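Local coordinates for protein trehalose-6-phosphate phosphatase (Cryptococcus neoformans, PDB 5DX9) that belongs to the trehalose-phosphatase family of the HAD clan and carries a magnesium ion and a bound glycan in its pocket, at residues R196-F208 / L258-V270. Sequence-based numbering, arbitrary orientation.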
loop_
_atom_site.group_PDB
_atom_site.type_symbol
_atom_site.label_atom_id
_atom_site.label_comp_id
_atom_site.label_asym_id
_atom_site.label_seq_id
_atom_site.Cartn_x
_atom_site.Cartn_y
_atom_site.Cartn_z
ATOM N N ARG A 196 -0.185 -5.249 -10.593
ATOM C CA ARG A 196 1.059 -5.258 -11.351
ATOM C C ARG A 196 1.993 -6.342 -10.823
ATOM O O ARG A 196 2.572 -7.106 -11.595
ATOM C CB ARG A 196 1.746 -3.896 -11.279
ATOM C CG ARG A 196 3.181 -3.903 -11.783
ATOM C CD ARG A 196 3.970 -2.749 -11.193
ATOM N NE ARG A 196 5.380 -2.805 -11.565
ATOM C CZ ARG A 196 5.911 -2.116 -12.567
ATOM N NH1 ARG A 196 5.148 -1.308 -13.293
ATOM N NH2 ARG A 196 7.204 -2.227 -12.840
ATOM N N LEU A 197 2.125 -6.406 -9.502
ATOM C CA LEU A 197 2.997 -7.389 -8.870
ATOM C C LEU A 197 2.511 -8.820 -9.091
ATOM O O LEU A 197 3.319 -9.728 -9.282
ATOM C CB LEU A 197 3.122 -7.110 -7.372
ATOM C CG LEU A 197 3.764 -5.771 -7.008
ATOM C CD1 LEU A 197 4.200 -5.768 -5.555
ATOM C CD2 LEU A 197 4.933 -5.481 -7.928
HETATM N N MSE A 198 1.198 -9.028 -9.057
HETATM C CA MSE A 198 0.649 -10.355 -9.322
HETATM C C MSE A 198 0.892 -10.765 -10.775
HETATM O O MSE A 198 1.240 -11.913 -11.050
HETATM C CB MSE A 198 -0.848 -10.406 -8.994
HETATM C CG MSE A 198 -1.145 -10.572 -7.506
HETATM SE SE MSE A 198 -3.052 -10.684 -7.067
HETATM C CE MSE A 198 -3.647 -8.968 -7.788
ATOM N N TYR A 199 0.719 -9.823 -11.697
ATOM C CA TYR A 199 0.962 -10.099 -13.108
ATOM C C TYR A 199 2.425 -10.456 -13.343
ATOM O O TYR A 199 2.736 -11.332 -14.146
ATOM C CB TYR A 199 0.567 -8.906 -13.979
ATOM C CG TYR A 199 0.821 -9.134 -15.453
ATOM C CD1 TYR A 199 -0.139 -9.731 -16.257
ATOM C CD2 TYR A 199 2.028 -8.768 -16.037
ATOM C CE1 TYR A 199 0.089 -9.950 -17.601
ATOM C CE2 TYR A 199 2.265 -8.985 -17.382
ATOM C CZ TYR A 199 1.292 -9.576 -18.159
ATOM O OH TYR A 199 1.516 -9.795 -19.499
ATOM N N GLU A 200 3.319 -9.774 -12.632
ATOM C CA GLU A 200 4.750 -10.020 -12.759
ATOM C C GLU A 200 5.149 -11.385 -12.216
ATOM O O GLU A 200 6.118 -11.983 -12.682
ATOM C CB GLU A 200 5.550 -8.944 -12.030
ATOM C CG GLU A 200 5.520 -7.568 -12.659
ATOM C CD GLU A 200 6.369 -6.577 -11.883
ATOM O OE1 GLU A 200 6.232 -5.357 -12.115
ATOM O OE2 GLU A 200 7.173 -7.025 -11.035
ATOM N N ASN A 201 4.409 -11.869 -11.224
ATOM C CA ASN A 201 4.788 -13.089 -10.520
ATOM C C ASN A 201 3.670 -14.118 -10.481
ATOM O O ASN A 201 3.097 -14.383 -9.423
ATOM C CB ASN A 201 5.231 -12.754 -9.100
ATOM C CG ASN A 201 6.360 -11.747 -9.070
ATOM O OD1 ASN A 201 6.128 -10.538 -9.107
ATOM N ND2 ASN A 201 7.592 -12.240 -9.009
ATOM N N PRO A 202 3.365 -14.709 -11.642
ATOM C CA PRO A 202 2.270 -15.668 -11.824
ATOM C C PRO A 202 2.506 -16.981 -11.090
ATOM O O PRO A 202 1.608 -17.819 -11.039
ATOM C CB PRO A 202 2.249 -15.901 -13.342
ATOM C CG PRO A 202 3.058 -14.792 -13.931
ATOM C CD PRO A 202 4.079 -14.447 -12.902
ATOM N N ASP A 203 3.699 -17.158 -10.534
ATOM C CA ASP A 203 4.040 -18.400 -9.849
ATOM C C ASP A 203 3.843 -18.291 -8.342
ATOM O O ASP A 203 4.119 -19.235 -7.602
ATOM C CB ASP A 203 5.481 -18.802 -10.165
ATOM C CG ASP A 203 6.479 -17.707 -9.841
ATOM O OD1 ASP A 203 7.632 -18.047 -9.500
ATOM O OD2 ASP A 203 6.113 -16.513 -9.924
ATOM N N VAL A 204 3.369 -17.134 -7.891
ATOM C CA VAL A 204 3.092 -16.919 -6.476
ATOM C C VAL A 204 1.981 -17.845 -5.992
ATOM O O VAL A 204 0.933 -17.953 -6.629
ATOM C CB VAL A 204 2.698 -15.457 -6.200
ATOM C CG1 VAL A 204 2.110 -15.315 -4.806
ATOM C CG2 VAL A 204 3.898 -14.550 -6.376
ATOM N N ASP A 205 2.214 -18.518 -4.869
ATOM C CA ASP A 205 1.218 -19.425 -4.305
ATOM C C ASP A 205 0.888 -19.068 -2.855
ATOM O O ASP A 205 0.114 -19.760 -2.195
ATOM C CB ASP A 205 1.695 -20.880 -4.402
ATOM C CG ASP A 205 3.057 -21.092 -3.777
ATOM O OD1 ASP A 205 3.760 -20.091 -3.535
ATOM O OD2 ASP A 205 3.429 -22.261 -3.532
ATOM N N LEU A 206 1.484 -17.986 -2.366
ATOM C CA LEU A 206 1.115 -17.429 -1.069
ATOM C C LEU A 206 1.234 -15.916 -1.118
ATOM O O LEU A 206 2.305 -15.382 -1.409
ATOM C CB LEU A 206 1.995 -17.984 0.050
ATOM C CG LEU A 206 1.643 -17.499 1.458
ATOM C CD1 LEU A 206 0.370 -18.166 1.953
ATOM C CD2 LEU A 206 2.784 -17.739 2.427
ATOM N N ILE A 207 0.135 -15.225 -0.841
ATOM C CA ILE A 207 0.157 -13.770 -0.797
ATOM C C ILE A 207 -0.199 -13.254 0.590
ATOM O O ILE A 207 -1.236 -13.609 1.150
ATOM C CB ILE A 207 -0.811 -13.149 -1.823
ATOM C CG1 ILE A 207 -0.372 -13.486 -3.249
ATOM C CG2 ILE A 207 -0.872 -11.639 -1.646
ATOM C CD1 ILE A 207 -1.259 -12.881 -4.314
ATOM N N PHE A 208 0.678 -12.426 1.145
ATOM C CA PHE A 208 0.364 -11.703 2.365
ATOM C C PHE A 208 0.330 -10.209 2.070
ATOM O O PHE A 208 1.215 -9.683 1.395
ATOM C CB PHE A 208 1.374 -12.002 3.472
ATOM C CG PHE A 208 1.082 -11.281 4.755
ATOM C CD1 PHE A 208 0.217 -11.826 5.690
ATOM C CD2 PHE A 208 1.651 -10.045 5.017
ATOM C CE1 PHE A 208 -0.061 -11.161 6.868
ATOM C CE2 PHE A 208 1.376 -9.373 6.193
ATOM C CZ PHE A 208 0.515 -9.933 7.119
ATOM N N LEU A 258 2.224 -8.097 -24.756
ATOM C CA LEU A 258 2.009 -8.708 -23.446
ATOM C C LEU A 258 0.833 -9.676 -23.461
ATOM O O LEU A 258 -0.283 -9.305 -23.830
ATOM C CB LEU A 258 1.788 -7.634 -22.379
ATOM C CG LEU A 258 3.046 -7.037 -21.743
ATOM C CD1 LEU A 258 3.966 -6.466 -22.802
ATOM C CD2 LEU A 258 2.686 -5.976 -20.717
ATOM N N PRO A 259 1.086 -10.929 -23.055
ATOM C CA PRO A 259 0.081 -11.992 -23.014
ATOM C C PRO A 259 -0.715 -12.004 -21.716
ATOM O O PRO A 259 -0.302 -11.394 -20.728
ATOM C CB PRO A 259 0.926 -13.257 -23.130
ATOM C CG PRO A 259 2.181 -12.900 -22.401
ATOM C CD PRO A 259 2.419 -11.427 -22.673
ATOM N N ASP A 260 -1.853 -12.692 -21.728
ATOM C CA ASP A 260 -2.579 -12.978 -20.500
ATOM C C ASP A 260 -1.808 -14.040 -19.735
ATOM O O ASP A 260 -1.170 -14.901 -20.339
ATOM C CB ASP A 260 -4.003 -13.453 -20.797
ATOM C CG ASP A 260 -4.855 -12.378 -21.436
ATOM O OD1 ASP A 260 -4.290 -11.367 -21.900
ATOM O OD2 ASP A 260 -6.091 -12.545 -21.478
ATOM N N VAL A 261 -1.857 -13.984 -18.411
ATOM C CA VAL A 261 -1.122 -14.952 -17.609
ATOM C C VAL A 261 -2.054 -15.806 -16.756
ATOM O O VAL A 261 -3.122 -15.355 -16.339
ATOM C CB VAL A 261 -0.096 -14.260 -16.695
ATOM C CG1 VAL A 261 -0.781 -13.690 -15.467
ATOM C CG2 VAL A 261 0.984 -15.239 -16.285
ATOM N N GLU A 262 -1.650 -17.048 -16.513
ATOM C CA GLU A 262 -2.360 -17.912 -15.580
ATOM C C GLU A 262 -1.751 -17.791 -14.193
ATOM O O GLU A 262 -0.568 -18.077 -14.002
ATOM C CB GLU A 262 -2.325 -19.369 -16.041
ATOM C CG GLU A 262 -3.538 -19.801 -16.840
ATOM C CD GLU A 262 -3.581 -21.301 -17.056
ATOM O OE1 GLU A 262 -4.071 -21.735 -18.120
ATOM O OE2 GLU A 262 -3.129 -22.045 -16.157
ATOM N N LEU A 263 -2.555 -17.363 -13.226
ATOM C CA LEU A 263 -2.073 -17.198 -11.859
ATOM C C LEU A 263 -2.074 -18.523 -11.108
ATOM O O LEU A 263 -2.980 -19.339 -11.264
ATOM C CB LEU A 263 -2.923 -16.171 -11.107
ATOM C CG LEU A 263 -2.936 -14.755 -11.680
ATOM C CD1 LEU A 263 -3.729 -13.818 -10.776
ATOM C CD2 LEU A 263 -1.515 -14.248 -11.876
ATOM N N THR A 264 -1.050 -18.728 -10.288
ATOM C CA THR A 264 -0.954 -19.926 -9.468
ATOM C C THR A 264 -1.760 -19.763 -8.185
ATOM O O THR A 264 -2.285 -20.732 -7.637
ATOM C CB THR A 264 0.511 -20.244 -9.111
ATOM O OG1 THR A 264 1.258 -20.470 -10.313
ATOM C CG2 THR A 264 0.595 -21.474 -8.213
ATOM N N ILE A 265 -1.859 -18.522 -7.720
ATOM C CA ILE A 265 -2.501 -18.224 -6.444
ATOM C C ILE A 265 -3.971 -18.636 -6.410
ATOM O O ILE A 265 -4.699 -18.447 -7.382
ATOM C CB ILE A 265 -2.401 -16.720 -6.108
ATOM C CG1 ILE A 265 -2.856 -16.465 -4.675
ATOM C CG2 ILE A 265 -3.213 -15.895 -7.095
ATOM C CD1 ILE A 265 -1.990 -17.142 -3.641
ATOM N N ARG A 266 -4.385 -19.215 -5.288
ATOM C CA ARG A 266 -5.794 -19.487 -5.016
ATOM C C ARG A 266 -6.187 -18.812 -3.702
ATOM O O ARG A 266 -5.332 -18.563 -2.850
ATOM C CB ARG A 266 -6.066 -20.996 -4.956
ATOM C CG ARG A 266 -6.025 -21.689 -6.309
ATOM C CD ARG A 266 -7.016 -21.059 -7.271
ATOM N NE ARG A 266 -6.966 -21.658 -8.603
ATOM C CZ ARG A 266 -6.048 -21.370 -9.521
ATOM N NH1 ARG A 266 -5.085 -20.496 -9.253
ATOM N NH2 ARG A 266 -6.086 -21.963 -10.706
ATOM N N SER A 267 -7.480 -18.529 -3.547
ATOM C CA SER A 267 -7.984 -17.713 -2.440
ATOM C C SER A 267 -7.478 -18.175 -1.079
ATOM O O SER A 267 -7.209 -17.362 -0.193
ATOM C CB SER A 267 -9.514 -17.707 -2.440
ATOM O OG SER A 267 -10.025 -18.870 -1.815
ATOM N N LYS A 268 -7.340 -19.485 -0.925
ATOM C CA LYS A 268 -6.879 -20.070 0.324
ATOM C C LYS A 268 -5.436 -19.657 0.613
ATOM O O LYS A 268 -4.986 -19.689 1.758
ATOM C CB LYS A 268 -7.008 -21.594 0.260
ATOM C CG LYS A 268 -7.301 -22.273 1.583
ATOM C CD LYS A 268 -7.636 -23.738 1.346
ATOM C CE LYS A 268 -7.696 -24.525 2.641
ATOM N NZ LYS A 268 -7.872 -25.982 2.379
ATOM N N GLY A 269 -4.722 -19.256 -0.435
ATOM C CA GLY A 269 -3.345 -18.821 -0.301
ATOM C C GLY A 269 -3.172 -17.329 -0.052
ATOM O O GLY A 269 -2.051 -16.857 0.146
ATOM N N VAL A 270 -4.275 -16.584 -0.058
ATOM C CA VAL A 270 -4.212 -15.132 0.121
ATOM C C VAL A 270 -4.546 -14.746 1.558
ATOM O O VAL A 270 -5.636 -15.036 2.057
ATOM C CB VAL A 270 -5.176 -14.389 -0.834
ATOM C CG1 VAL A 270 -5.122 -12.880 -0.588
ATOM C CG2 VAL A 270 -4.852 -14.711 -2.283
#
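Ile207 pairs with Val270 as a parallel beta bridge, Ile207 N giving its hydrogen to Gly269 O at 2.9 Å in a fairly straight bond (162° at the hydrogen); the two segments run in the same direction, 258-265 passing alongside the end of helix 190-200 and the turn 201-204 before the bridge is reached. Pro202 O, in that type I turn, is gripped twice by one residue: Thr264 OG1 reaches it at 2.8 Å, in the carbonyl plane on a lone pair, while Thr264 N donates from 2.9 Å, tilted out of that plane, with a bent N-H...O. The hydroxyl is placed for this by a chi1 of -61°, which sets OG1 beside its own backbone N, so both donors face the same oxygen. At the helix end, Tyr199 extends its ring with CG anti to the backbone N (chi1 179°), and its OH donates to Pro259 O at 2.7 Å; that oxygen lies at the ring edge, with Leu258 CB packed against the hydroxyl. Val261 CG1 approaches Tyr199 CD1 obliquely at 4.1 Å, and Leu263 CD2 sits 3.7 Å from Met198 O. Nearer the bridge, Ile265 CG1 meets Ile207 CD1 at 3.9 Å, the two side chains crossing at about a right angle. Asp205 leads its carboxylate away, to hydrogen bonds with the backbone N atoms of Asn19 and Lys20. The contact joins the link between helix 190-200 and strand 206-211 to the chain that leads into strand 270-275; strand 206-211 itself lies between strands 21-25 and 270-275 in the main sheet of this HAD-type fold, while strand 261-263 pairs antiparallel with strand 238-240.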